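Local structure of glutamate receptor IIB (Drosophila melanogaster, 4WXJ) at residues T12-V17 and D79-Q84; S23-P28 and G35-E40; V44-M49 and G251-L256. The protein probably acts as a glutamate-gated, kainate-type ion channel subunit of the postsynaptic muscle membrane, represented here by its ligand-binding domain with glutamate bound. All blocks are in the same frame, centred on the assembly; numbering follows the deposited sequence.

The three contacts illustrate how the chemistry of a contact follows its place in a fold. Contact 1 is buried and without a hydrogen bond across it, a strand of the three-stranded parallel sheet packed by van der Waals contact against helix 80-86. Contact 2, nested within the chain loop that contact 1 closes, is a partly exposed two-stranded hairpin rich in backbone bonds and bridging waters. Contact 3, partly buried, pairs helix 42-54 with helix 252-261 through leucine and methionine side chains and the carbon parts of D45 and E252. No element serves in two contacts, yet they adjoin: V17 packs on W24, and N36 and F39 of the hairpin pack on Y48 and V44.

Contact 1: residues T12-V17 and D79-Q84; sequences TVATRV and DGIIRQ
Strand 12-15 and helix 80-84 run nearly antiparallel, at 153°, with axes 7.9 Å apart at their closest and A14 facing I81 across a CA-CA distance of 5.8 Å. No hydrogen bond joins them, and I81 does most of the touching. Its chi1 of -60° puts CG1 beside the backbone N and leaves CG2 opposite that N, 4.0 Å from A14 CB and also against the A14 carbonyl oxygen. The other branch is stretched (chi2 172°), which carries CD1 further along the strand to rest 3.8 Å from T15 CA, on the backbone between T15 and R16. The two branches thus touch successive parts of the strand backbone. One helical turn on, Q84 adds its CB, 4.2 Å from A14 CB, so the small methyl sits against two residues of the same helix face. T15 turns its own side chain away, and its OG1 bonds to I94 O. R16 offers CG to I81 CD1 but spends its polar end outside the contact, with NE bonded to N66 O and the guanidinium in a cation-pi contact with Y68, a residue of the glutamate pocket. This is helix-on-sheet packing in a periplasmic-binding-protein-like lobe, beside the glutamate site.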
ATOM      1  N   THR A  12      -2.063  18.395  -9.361  1.00 36.55           N
ATOM      2  CA  THR A  12      -0.823  17.634  -9.335  1.00 43.21           C
ATOM      3  C   THR A  12      -1.053  16.367  -8.515  1.00 41.61           C
ATOM      4  O   THR A  12      -1.388  16.436  -7.332  1.00 30.54           O
ATOM      5  CB  THR A  12       0.339  18.451  -8.745  1.00 42.60           C
ATOM      6  OG1 THR A  12       0.598  19.585  -9.582  1.00 38.92           O
ATOM      7  CG2 THR A  12       1.605  17.603  -8.646  1.00 40.16           C
ATOM      8  N   VAL A  13      -0.881  15.215  -9.158  1.00 42.69           N
ATOM      9  CA  VAL A  13      -1.131  13.927  -8.517  1.00 41.40           C
ATOM     10  C   VAL A  13       0.173  13.279  -8.069  1.00 28.74           C
ATOM     11  O   VAL A  13       0.951  12.793  -8.889  1.00 32.80           O
ATOM     12  CB  VAL A  13      -1.876  12.961  -9.464  1.00 39.21           C
ATOM     13  CG1 VAL A  13      -2.122  11.616  -8.780  1.00 33.99           C
ATOM     14  CG2 VAL A  13      -3.191  13.574  -9.920  1.00 33.55           C
ATOM     15  N   ALA A  14       0.401  13.268  -6.760  1.00 29.37           N
ATOM     16  CA  ALA A  14       1.576  12.619  -6.197  1.00 37.32           C
ATOM     17  C   ALA A  14       1.327  11.121  -6.067  1.00 37.65           C
ATOM     18  O   ALA A  14       0.283  10.697  -5.577  1.00 28.48           O
ATOM     19  CB  ALA A  14       1.926  13.222  -4.847  1.00 26.61           C
ATOM     20  N   THR A  15       2.289  10.323  -6.513  1.00 31.70           N
ATOM     21  CA  THR A  15       2.184   8.875  -6.412  1.00 24.77           C
ATOM     22  C   THR A  15       3.567   8.270  -6.220  1.00 33.21           C
ATOM     23  O   THR A  15       4.547   8.991  -6.021  1.00 23.68           O
ATOM     24  CB  THR A  15       1.514   8.266  -7.662  1.00 38.28           C
ATOM     25  OG1 THR A  15       1.361   6.851  -7.491  1.00 35.00           O
ATOM     26  CG2 THR A  15       2.334   8.544  -8.913  1.00 31.07           C
ATOM     27  N   ARG A  16       3.636   6.944  -6.268  1.00 22.10           N
ATOM     28  CA  ARG A  16       4.903   6.233  -6.169  1.00 19.85           C
ATOM     29  C   ARG A  16       4.898   5.065  -7.141  1.00 23.33           C
ATOM     30  O   ARG A  16       3.839   4.541  -7.487  1.00 20.56           O
ATOM     31  CB  ARG A  16       5.147   5.740  -4.739  1.00 19.62           C
ATOM     32  CG  ARG A  16       4.175   4.663  -4.274  1.00 24.40           C
ATOM     33  CD  ARG A  16       4.456   4.237  -2.838  1.00 24.74           C
ATOM     34  NE  ARG A  16       5.813   3.720  -2.668  1.00 25.32           N
ATOM     35  CZ  ARG A  16       6.188   2.472  -2.943  1.00 24.88           C
ATOM     36  NH1 ARG A  16       5.312   1.590  -3.409  1.00 21.57           N
ATOM     37  NH2 ARG A  16       7.448   2.105  -2.752  1.00 30.71           N
ATOM     38  N   VAL A  17       6.082   4.665  -7.587  1.00 25.56           N
ATOM     39  CA  VAL A  17       6.207   3.560  -8.527  1.00 25.05           C
ATOM     40  C   VAL A  17       6.071   2.231  -7.799  1.00 21.14           C
ATOM     41  O   VAL A  17       6.848   1.917  -6.899  1.00 24.01           O
ATOM     42  CB  VAL A  17       7.549   3.614  -9.277  1.00 30.71           C
ATOM     43  CG1 VAL A  17       7.721   2.389 -10.170  1.00 26.60           C
ATOM     44  CG2 VAL A  17       7.635   4.892 -10.102  1.00 25.25           C
ATOM     45  N   ASP A  79       7.725  12.124   4.972  1.00 30.19           N
ATOM     46  CA  ASP A  79       8.308  11.887   3.655  1.00 29.51           C
ATOM     47  C   ASP A  79       7.246  11.365   2.688  1.00 31.07           C
ATOM     48  O   ASP A  79       6.059  11.335   3.014  1.00 25.85           O
ATOM     49  CB  ASP A  79       9.477  10.898   3.755  1.00 32.83           C
ATOM     50  CG  ASP A  79       9.094   9.592   4.442  1.00 34.95           C
ATOM     51  OD1 ASP A  79       7.888   9.289   4.553  1.00 32.04           O
ATOM     52  OD2 ASP A  79      10.010   8.858   4.869  1.00 35.26           O
ATOM     53  N   GLY A  80       7.681  10.968   1.498  1.00 32.08           N
ATOM     54  CA  GLY A  80       6.806  10.326   0.534  1.00 28.51           C
ATOM     55  C   GLY A  80       5.642  11.180   0.069  1.00 33.88           C
ATOM     56  O   GLY A  80       5.720  12.411   0.049  1.00 23.51           O
ATOM     57  N   ILE A  81       4.556  10.509  -0.307  1.00 24.20           N
ATOM     58  CA  ILE A  81       3.371  11.173  -0.833  1.00 20.28           C
ATOM     59  C   ILE A  81       2.761  12.125   0.189  1.00 18.02           C
ATOM     60  O   ILE A  81       2.310  13.215  -0.163  1.00 22.18           O
ATOM     61  CB  ILE A  81       2.302  10.146  -1.267  1.00 18.56           C
ATOM     62  CG1 ILE A  81       2.862   9.237  -2.366  1.00 22.39           C
ATOM     63  CG2 ILE A  81       1.039  10.858  -1.752  1.00 23.42           C
ATOM     64  CD1 ILE A  81       1.962   8.077  -2.740  1.00 26.41           C
ATOM     65  N   ILE A  82       2.739  11.703   1.449  1.00 21.19           N
ATOM     66  CA  ILE A  82       2.155  12.511   2.512  1.00 19.42           C
ATOM     67  C   ILE A  82       2.869  13.859   2.631  1.00 23.14           C
ATOM     68  O   ILE A  82       2.228  14.888   2.840  1.00 25.87           O
ATOM     69  CB  ILE A  82       2.212  11.780   3.870  1.00 27.02           C
ATOM     70  CG1 ILE A  82       1.484  10.435   3.790  1.00 28.59           C
ATOM     71  CG2 ILE A  82       1.610  12.641   4.975  1.00 30.37           C
ATOM     72  CD1 ILE A  82      -0.000  10.537   3.467  1.00 19.80           C
ATOM     73  N   ARG A  83       4.192  13.850   2.492  1.00 31.04           N
ATOM     74  CA  ARG A  83       4.977  15.079   2.594  1.00 32.17           C
ATOM     75  C   ARG A  83       4.607  16.078   1.498  1.00 28.31           C
ATOM     76  O   ARG A  83       4.459  17.271   1.765  1.00 30.68           O
ATOM     77  CB  ARG A  83       6.475  14.767   2.530  1.00 38.97           C
ATOM     78  CG  ARG A  83       7.383  15.995   2.607  1.00 37.05           C
ATOM     79  CD  ARG A  83       7.160  16.788   3.889  1.00 44.25           C
ATOM     80  NE  ARG A  83       8.034  17.958   3.978  1.00 38.12           N
ATOM     81  CZ  ARG A  83       9.290  17.933   4.416  1.00 41.39           C
ATOM     82  NH1 ARG A  83       9.846  16.794   4.810  1.00 41.05           N
ATOM     83  NH2 ARG A  83       9.996  19.054   4.458  1.00 46.72           N
ATOM     84  N   GLN A  84       4.455  15.590   0.271  1.00 29.45           N
ATOM     85  CA  GLN A  84       4.119  16.452  -0.859  1.00 27.91           C
ATOM     86  C   GLN A  84       2.764  17.129  -0.671  1.00 35.15           C
ATOM     87  O   GLN A  84       2.545  18.240  -1.156  1.00 38.83           O
ATOM     88  CB  GLN A  84       4.117  15.651  -2.161  1.00 27.58           C
ATOM     89  CG  GLN A  84       5.457  15.041  -2.512  1.00 36.35           C
ATOM     90  CD  GLN A  84       6.556  16.077  -2.607  1.00 46.25           C
ATOM     91  OE1 GLN A  84       6.436  17.059  -3.339  1.00 45.24           O
ATOM     92  NE2 GLN A  84       7.632  15.872  -1.856  1.00 39.94           N
TER

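Contact 2: residues S23-P28 and G35-E40; sequences SWREEP and GNERFE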
ATOM      1  N   SER A  23       3.118   2.491 -12.594  1.00 23.77           N
ATOM      2  CA  SER A  23       4.428   2.102 -13.101  1.00 33.56           C
ATOM      3  C   SER A  23       4.692   2.691 -14.480  1.00 27.46           C
ATOM      4  O   SER A  23       3.780   3.176 -15.152  1.00 24.06           O
ATOM      5  CB  SER A  23       4.550   0.579 -13.158  1.00 27.44           C
ATOM      6  OG  SER A  23       3.585   0.023 -14.031  1.00 29.40           O
ATOM      7  N   TRP A  24       5.952   2.638 -14.894  1.00 31.14           N
ATOM      8  CA  TRP A  24       6.359   3.172 -16.185  1.00 25.81           C
ATOM      9  C   TRP A  24       5.970   2.223 -17.308  1.00 26.99           C
ATOM     10  O   TRP A  24       6.327   1.045 -17.289  1.00 28.53           O
ATOM     11  CB  TRP A  24       7.867   3.423 -16.204  1.00 31.01           C
ATOM     12  CG  TRP A  24       8.299   4.495 -15.256  1.00 35.91           C
ATOM     13  CD1 TRP A  24       8.606   4.346 -13.935  1.00 41.85           C
ATOM     14  CD2 TRP A  24       8.470   5.884 -15.555  1.00 42.16           C
ATOM     15  NE1 TRP A  24       8.959   5.559 -13.393  1.00 38.79           N
ATOM     16  CE2 TRP A  24       8.883   6.518 -14.367  1.00 47.60           C
ATOM     17  CE3 TRP A  24       8.314   6.654 -16.712  1.00 44.92           C
ATOM     18  CZ2 TRP A  24       9.142   7.886 -14.302  1.00 45.43           C
ATOM     19  CZ3 TRP A  24       8.572   8.011 -16.646  1.00 53.37           C
ATOM     20  CH2 TRP A  24       8.982   8.612 -15.450  1.00 47.73           C
ATOM     21  N   ARG A  25       5.231   2.741 -18.281  1.00 24.38           N
ATOM     22  CA  ARG A  25       4.852   1.950 -19.442  1.00 40.85           C
ATOM     23  C   ARG A  25       6.075   1.573 -20.263  1.00 46.77           C
ATOM     24  O   ARG A  25       6.992   2.377 -20.439  1.00 33.66           O
ATOM     25  CB  ARG A  25       3.861   2.713 -20.322  1.00 41.73           C
ATOM     26  CG  ARG A  25       2.442   2.727 -19.792  1.00 48.96           C
ATOM     27  CD  ARG A  25       1.530   3.519 -20.709  1.00 46.51           C
ATOM     28  NE  ARG A  25       1.399   2.904 -22.028  1.00 48.13           N
ATOM     29  CZ  ARG A  25       0.839   3.495 -23.081  1.00 53.93           C
ATOM     30  NH1 ARG A  25       0.355   4.727 -22.982  1.00 51.80           N
ATOM     31  NH2 ARG A  25       0.767   2.853 -24.237  1.00 51.55           N
ATOM     32  N   GLU A  26       6.085   0.337 -20.747  1.00 58.64           N
ATOM     33  CA  GLU A  26       7.086  -0.107 -21.704  1.00 61.39           C
ATOM     34  C   GLU A  26       6.921   0.680 -23.002  1.00 65.44           C
ATOM     35  O   GLU A  26       5.823   0.744 -23.559  1.00 69.75           O
ATOM     36  CB  GLU A  26       6.948  -1.614 -21.945  1.00 54.11           C
ATOM     37  CG  GLU A  26       7.580  -2.149 -23.230  1.00 56.62           C
ATOM     38  CD  GLU A  26       7.049  -3.525 -23.598  1.00 61.62           C
ATOM     39  OE1 GLU A  26       6.666  -3.730 -24.774  1.00 63.86           O
ATOM     40  OE2 GLU A  26       7.010  -4.404 -22.707  1.00 61.00           O
ATOM     41  N   GLU A  27       8.012   1.279 -23.475  1.00 59.61           N
ATOM     42  CA  GLU A  27       7.988   2.046 -24.717  1.00 62.64           C
ATOM     43  C   GLU A  27       8.747   1.296 -25.815  1.00 64.93           C
ATOM     44  O   GLU A  27       9.861   0.824 -25.582  1.00 71.07           O
ATOM     45  CB  GLU A  27       8.587   3.439 -24.503  1.00 65.73           C
ATOM     46  CG  GLU A  27       9.927   3.461 -23.786  1.00 74.24           C
ATOM     47  CD  GLU A  27      10.418   4.873 -23.520  1.00 82.56           C
ATOM     48  OE1 GLU A  27       9.776   5.829 -24.007  1.00 86.14           O
ATOM     49  OE2 GLU A  27      11.442   5.027 -22.821  1.00 83.96           O
ATOM     50  N   PRO A  28       8.138   1.161 -27.012  1.00 67.90           N
ATOM     51  CA  PRO A  28       8.813   0.462 -28.115  1.00 69.49           C
ATOM     52  C   PRO A  28      10.169   1.066 -28.476  1.00 68.28           C
ATOM     53  O   PRO A  28      10.229   2.237 -28.853  1.00 71.70           O
ATOM     54  CB  PRO A  28       7.831   0.613 -29.280  1.00 66.41           C
ATOM     55  CG  PRO A  28       6.511   0.797 -28.643  1.00 65.93           C
ATOM     56  CD  PRO A  28       6.768   1.561 -27.382  1.00 67.89           C
ATOM     57  N   GLY A  35       4.136  13.011 -20.603  1.00 34.60           N
ATOM     58  CA  GLY A  35       3.117  13.358 -19.631  1.00 41.86           C
ATOM     59  C   GLY A  35       2.507  12.142 -18.959  1.00 42.60           C
ATOM     60  O   GLY A  35       3.197  11.161 -18.681  1.00 37.22           O
ATOM     61  N   ASN A  36       1.204  12.210 -18.704  1.00 38.91           N
ATOM     62  CA  ASN A  36       0.493  11.135 -18.024  1.00 37.05           C
ATOM     63  C   ASN A  36       0.506   9.835 -18.821  1.00 34.63           C
ATOM     64  O   ASN A  36       0.275   8.760 -18.271  1.00 34.93           O
ATOM     65  CB  ASN A  36      -0.950  11.554 -17.745  1.00 34.60           C
ATOM     66  CG  ASN A  36      -1.040  12.726 -16.787  1.00 35.23           C
ATOM     67  OD1 ASN A  36      -0.175  12.911 -15.933  1.00 43.53           O
ATOM     68  ND2 ASN A  36      -2.093  13.522 -16.923  1.00 38.27           N
ATOM     69  N   GLU A  37       0.781   9.940 -20.116  1.00 30.79           N
ATOM     70  CA  GLU A  37       0.785   8.780 -20.999  1.00 33.08           C
ATOM     71  C   GLU A  37       1.995   7.874 -20.740  1.00 24.13           C
ATOM     72  O   GLU A  37       2.059   6.758 -21.251  1.00 27.61           O
ATOM     73  CB  GLU A  37       0.754   9.238 -22.464  1.00 47.69           C
ATOM     74  CG  GLU A  37       0.688   8.105 -23.485  1.00 68.92           C
ATOM     75  CD  GLU A  37       0.345   8.580 -24.888  1.00 78.61           C
ATOM     76  OE1 GLU A  37       0.097   9.790 -25.073  1.00 78.69           O
ATOM     77  OE2 GLU A  37       0.326   7.736 -25.810  1.00 79.94           O
ATOM     78  N   ARG A  38       2.947   8.347 -19.940  1.00 26.53           N
ATOM     79  CA  ARG A  38       4.117   7.544 -19.583  1.00 32.68           C
ATOM     80  C   ARG A  38       3.786   6.394 -18.634  1.00 40.79           C
ATOM     81  O   ARG A  38       4.572   5.455 -18.485  1.00 30.19           O
ATOM     82  CB  ARG A  38       5.187   8.420 -18.931  1.00 32.76           C
ATOM     83  CG  ARG A  38       5.878   9.386 -19.870  1.00 32.75           C
ATOM     84  CD  ARG A  38       6.730  10.370 -19.088  1.00 40.54           C
ATOM     85  NE  ARG A  38       5.913  11.252 -18.261  1.00 36.82           N
ATOM     86  CZ  ARG A  38       6.396  12.091 -17.348  1.00 37.37           C
ATOM     87  NH1 ARG A  38       7.702  12.165 -17.131  1.00 36.80           N
ATOM     88  NH2 ARG A  38       5.569  12.853 -16.648  1.00 34.49           N
ATOM     89  N   PHE A  39       2.622   6.474 -17.993  1.00 29.93           N
ATOM     90  CA  PHE A  39       2.312   5.609 -16.858  1.00 26.26           C
ATOM     91  C   PHE A  39       1.078   4.740 -17.066  1.00 22.01           C
ATOM     92  O   PHE A  39       0.236   5.024 -17.919  1.00 28.46           O
ATOM     93  CB  PHE A  39       2.115   6.462 -15.607  1.00 23.20           C
ATOM     94  CG  PHE A  39       3.187   7.491 -15.405  1.00 24.40           C
ATOM     95  CD1 PHE A  39       4.480   7.108 -15.096  1.00 31.57           C
ATOM     96  CD2 PHE A  39       2.898   8.842 -15.509  1.00 28.66           C
ATOM     97  CE1 PHE A  39       5.469   8.051 -14.900  1.00 26.64           C
ATOM     98  CE2 PHE A  39       3.882   9.791 -15.314  1.00 31.36           C
ATOM     99  CZ  PHE A  39       5.169   9.395 -15.008  1.00 25.94           C
ATOM    100  N   GLU A  40       0.985   3.683 -16.264  1.00 29.13           N
ATOM    101  CA  GLU A  40      -0.156   2.777 -16.289  1.00 27.93           C
ATOM    102  C   GLU A  40      -0.352   2.150 -14.914  1.00 20.56           C
ATOM    103  O   GLU A  40       0.541   2.201 -14.067  1.00 21.39           O
ATOM    104  CB  GLU A  40       0.041   1.687 -17.343  1.00 36.67           C
ATOM    105  CG  GLU A  40       1.190   0.733 -17.043  1.00 36.18           C
ATOM    106  CD  GLU A  40       1.380  -0.307 -18.130  1.00 39.43           C
ATOM    107  OE1 GLU A  40       0.577  -0.324 -19.089  1.00 40.33           O
ATOM    108  OE2 GLU A  40       2.331  -1.108 -18.029  1.00 40.24           O
TER
HETATM  109  O   HOH W   1       1.337  -0.675 -12.801  1.00 21.21           O
HETATM  110  O   HOH W   2       4.476  -0.621 -16.375  1.00 36.05           O
HETATM  111  O   HOH W   3       6.831   5.058 -20.020  1.00 25.13           O
HETATM  112  O   HOH W   4       1.757   0.162 -22.157  1.00 38.24           O
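W24 and F39 form the non-hydrogen-bonded pair of a small antiparallel beta hairpin, and their rings make its tightly packed side. F39 turns its edge to one face of the W24 six-membered ring, planes 63° apart, with F39 CE1 3.6 Å from W24 CZ3. W24 CG lies anti to its carbonyl carbon (chi1 -66°), which swings the indole back beside F39 although its CB starts away from the other strand. F39 also meets the ring of F22 and touches F60 and V44, whereas W24 itself is largely exposed. S23 and E40 are the hydrogen-bonded pair, closed by two backbone bonds, and R25 N adds a straighter one to R38 O at 2.8 Å. The opposite side is looser and wet. R25 crosses E40 at about a right angle, its CG against E40 CB, while the charged ends stay beyond salt-bridge distance and one water accepts from R25 NE and gives a weak bond to E40 OE1. R25 NH1 reaches E37 O only through a weak bond. A second water accepts from S23 OG and donates to W24 O and E40 OE2. At the 3-10 turn, R38 NE donates almost straight, 178° at the hydrogen, to G35 O at 2.7 Å.

Contact 3: residues V44-M49 and G251-L256; sequences VDLIYM and GELFKL
L256 reaches between D45, L46 and M49 and holds the centre of this helix pair. With CG anti to the backbone N (chi1 -177°), the branch point lies toward the first helix, and CD1 and CD2 part to meet different residues there. CD1 presses on D45 CB at 3.5 Å and also lies near D45 OD2, while CD2 meets L46 CB and, tip to tip, M49 SD at 4.0 Å. Two further pairs extend the apolar seam: L46 CD1 meets L253 CD2 at 3.7 Å, and M49, bent at its last torsion (chi3 70°), lays CE against E252 CB. Shortened to an alanine, the residue would lose both methyls, which is likely to open a gap between D45, L46 and M49.

The polar ends of D45 and E252 find partners on the second helix: E252 OE1 pairs with K255 NZ at 2.9 Å, and D45 OD2 is gripped by both K259 and W260. L247 of helix 237-250 touches L46, M49 and L253, closing the seam from a third helix. G251, at positive phi, ends that helix in a Schellman motif and is the N-cap of the next. The segments run nearly antiparallel, at 155°, with axes 11.4 Å apart, a spacing bridged by the leucine and methionine side chains. It is antiparallel helix-helix packing, tying the C-terminal helices to an early helix of the glutamate receptor ligand-binding domain.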
ATOM      1  N   VAL A  44      -3.704   4.798 -12.092  1.00 22.32           N
ATOM      2  CA  VAL A  44      -3.770   5.617 -13.296  1.00 21.06           C
ATOM      3  C   VAL A  44      -5.185   5.586 -13.870  1.00 25.93           C
ATOM      4  O   VAL A  44      -5.764   6.632 -14.163  1.00 28.32           O
ATOM      5  CB  VAL A  44      -2.762   5.143 -14.362  1.00 23.55           C
ATOM      6  CG1 VAL A  44      -2.901   5.964 -15.643  1.00 22.09           C
ATOM      7  CG2 VAL A  44      -1.340   5.237 -13.826  1.00 24.29           C
ATOM      8  N   ASP A  45      -5.735   4.387 -14.029  1.00 28.01           N
ATOM      9  CA  ASP A  45      -7.104   4.233 -14.511  1.00 29.12           C
ATOM     10  C   ASP A  45      -8.109   4.960 -13.617  1.00 29.79           C
ATOM     11  O   ASP A  45      -9.037   5.597 -14.114  1.00 28.12           O
ATOM     12  CB  ASP A  45      -7.482   2.751 -14.595  1.00 23.21           C
ATOM     13  CG  ASP A  45      -6.758   2.019 -15.711  1.00 34.64           C
ATOM     14  OD1 ASP A  45      -6.122   2.681 -16.559  1.00 27.02           O
ATOM     15  OD2 ASP A  45      -6.840   0.772 -15.743  1.00 26.70           O
ATOM     16  N   LEU A  46      -7.923   4.866 -12.303  1.00 26.58           N
ATOM     17  CA  LEU A  46      -8.892   5.426 -11.363  1.00 22.27           C
ATOM     18  C   LEU A  46      -8.894   6.954 -11.400  1.00 25.58           C
ATOM     19  O   LEU A  46      -9.942   7.580 -11.241  1.00 28.61           O
ATOM     20  CB  LEU A  46      -8.609   4.931  -9.942  1.00 27.94           C
ATOM     21  CG  LEU A  46      -9.550   5.452  -8.850  1.00 19.69           C
ATOM     22  CD1 LEU A  46     -11.010   5.155  -9.180  1.00 30.53           C
ATOM     23  CD2 LEU A  46      -9.183   4.859  -7.498  1.00 28.52           C
ATOM     24  N   ILE A  47      -7.727   7.555 -11.611  1.00 30.18           N
ATOM     25  CA  ILE A  47      -7.635   9.009 -11.713  1.00 32.43           C
ATOM     26  C   ILE A  47      -8.262   9.481 -13.025  1.00 22.73           C
ATOM     27  O   ILE A  47      -8.935  10.511 -13.060  1.00 31.07           O
ATOM     28  CB  ILE A  47      -6.174   9.502 -11.626  1.00 24.64           C
ATOM     29  CG1 ILE A  47      -5.599   9.251 -10.227  1.00 23.61           C
ATOM     30  CG2 ILE A  47      -6.076  10.989 -11.972  1.00 28.26           C
ATOM     31  CD1 ILE A  47      -6.254  10.050  -9.107  1.00 28.55           C
ATOM     32  N   TYR A  48      -8.032   8.731 -14.099  1.00 24.95           N
ATOM     33  CA  TYR A  48      -8.670   9.016 -15.383  1.00 30.11           C
ATOM     34  C   TYR A  48     -10.187   8.944 -15.261  1.00 34.77           C
ATOM     35  O   TYR A  48     -10.901   9.815 -15.758  1.00 29.82           O
ATOM     36  CB  TYR A  48      -8.194   8.040 -16.463  1.00 26.09           C
ATOM     37  CG  TYR A  48      -6.977   8.507 -17.231  1.00 33.14           C
ATOM     38  CD1 TYR A  48      -7.083   9.490 -18.204  1.00 33.23           C
ATOM     39  CD2 TYR A  48      -5.726   7.956 -16.992  1.00 41.35           C
ATOM     40  CE1 TYR A  48      -5.975   9.920 -18.911  1.00 49.30           C
ATOM     41  CE2 TYR A  48      -4.612   8.376 -17.695  1.00 39.31           C
ATOM     42  CZ  TYR A  48      -4.742   9.358 -18.653  1.00 43.57           C
ATOM     43  OH  TYR A  48      -3.636   9.780 -19.355  1.00 38.81           O
ATOM     44  N   MET A  49     -10.673   7.897 -14.601  1.00 28.31           N
ATOM     45  CA  MET A  49     -12.105   7.708 -14.402  1.00 25.30           C
ATOM     46  C   MET A  49     -12.689   8.830 -13.549  1.00 32.65           C
ATOM     47  O   MET A  49     -13.780   9.329 -13.828  1.00 33.10           O
ATOM     48  CB  MET A  49     -12.379   6.351 -13.748  1.00 28.14           C
ATOM     49  CG  MET A  49     -12.053   5.160 -14.635  1.00 33.65           C
ATOM     50  SD  MET A  49     -11.757   3.640 -13.709  1.00 36.41           S
ATOM     51  CE  MET A  49     -13.405   3.275 -13.116  1.00 29.40           C
ATOM     52  N   GLY A 251     -20.383  -0.438 -10.281  1.00 16.90           N
ATOM     53  CA  GLY A 251     -19.684  -1.702 -10.430  1.00 15.86           C
ATOM     54  C   GLY A 251     -18.361  -1.553 -11.160  1.00 13.72           C
ATOM     55  O   GLY A 251     -17.728  -2.546 -11.517  1.00 15.77           O
ATOM     56  N   GLU A 252     -17.932  -0.313 -11.372  1.00 15.29           N
ATOM     57  CA  GLU A 252     -16.708  -0.046 -12.126  1.00 19.11           C
ATOM     58  C   GLU A 252     -15.434  -0.335 -11.324  1.00 21.11           C
ATOM     59  O   GLU A 252     -14.422  -0.748 -11.891  1.00 19.13           O
ATOM     60  CB  GLU A 252     -16.699   1.406 -12.610  1.00 23.22           C
ATOM     61  CG  GLU A 252     -17.769   1.713 -13.648  1.00 31.30           C
ATOM     62  CD  GLU A 252     -17.573   0.937 -14.937  1.00 48.12           C
ATOM     63  OE1 GLU A 252     -16.413   0.606 -15.263  1.00 48.83           O
ATOM     64  OE2 GLU A 252     -18.579   0.654 -15.622  1.00 62.06           O
ATOM     65  N   LEU A 253     -15.474  -0.119 -10.014  1.00 16.94           N
ATOM     66  CA  LEU A 253     -14.312  -0.404  -9.177  1.00 13.63           C
ATOM     67  C   LEU A 253     -14.112  -1.912  -9.050  1.00 19.12           C
ATOM     68  O   LEU A 253     -12.985  -2.391  -8.919  1.00 17.33           O
ATOM     69  CB  LEU A 253     -14.460   0.236  -7.795  1.00 21.64           C
ATOM     70  CG  LEU A 253     -14.568   1.764  -7.758  1.00 23.01           C
ATOM     71  CD1 LEU A 253     -14.513   2.252  -6.319  1.00 26.10           C
ATOM     72  CD2 LEU A 253     -13.481   2.440  -8.589  1.00 26.52           C
ATOM     73  N   PHE A 254     -15.213  -2.655  -9.094  1.00 23.34           N
ATOM     74  CA  PHE A 254     -15.156  -4.113  -9.119  1.00 20.45           C
ATOM     75  C   PHE A 254     -14.432  -4.597 -10.375  1.00 22.13           C
ATOM     76  O   PHE A 254     -13.534  -5.436 -10.305  1.00 17.16           O
ATOM     77  CB  PHE A 254     -16.570  -4.700  -9.060  1.00 21.92           C
ATOM     78  CG  PHE A 254     -16.614  -6.202  -9.137  1.00 22.42           C
ATOM     79  CD1 PHE A 254     -16.251  -6.976  -8.048  1.00 30.21           C
ATOM     80  CD2 PHE A 254     -17.029  -6.838 -10.295  1.00 33.30           C
ATOM     81  CE1 PHE A 254     -16.295  -8.356  -8.115  1.00 25.35           C
ATOM     82  CE2 PHE A 254     -17.076  -8.217 -10.368  1.00 20.29           C
ATOM     83  CZ  PHE A 254     -16.710  -8.976  -9.275  1.00 23.81           C
ATOM     84  N   LYS A 255     -14.830  -4.060 -11.524  1.00 17.39           N
ATOM     85  CA  LYS A 255     -14.177  -4.379 -12.788  1.00 23.13           C
ATOM     86  C   LYS A 255     -12.708  -3.965 -12.770  1.00 19.06           C
ATOM     87  O   LYS A 255     -11.834  -4.725 -13.192  1.00 14.82           O
ATOM     88  CB  LYS A 255     -14.889  -3.685 -13.952  1.00 24.58           C
ATOM     89  CG  LYS A 255     -16.228  -4.299 -14.340  1.00 35.66           C
ATOM     90  CD  LYS A 255     -17.030  -3.370 -15.250  1.00 40.20           C
ATOM     91  CE  LYS A 255     -16.356  -3.145 -16.600  1.00 57.34           C
ATOM     92  NZ  LYS A 255     -16.483  -1.730 -17.055  1.00 66.45           N
ATOM     93  N   LEU A 256     -12.448  -2.757 -12.281  1.00 15.31           N
ATOM     94  CA  LEU A 256     -11.095  -2.211 -12.251  1.00 15.28           C
ATOM     95  C   LEU A 256     -10.174  -3.053 -11.376  1.00 22.49           C
ATOM     96  O   LEU A 256      -9.003  -3.246 -11.703  1.00 19.39           O
ATOM     97  CB  LEU A 256     -11.115  -0.768 -11.748  1.00 15.97           C
ATOM     98  CG  LEU A 256      -9.765  -0.049 -11.730  1.00 21.14           C
ATOM     99  CD1 LEU A 256      -9.185   0.070 -13.128  1.00 14.36           C
ATOM    100  CD2 LEU A 256      -9.904   1.326 -11.089  1.00 27.86           C
TER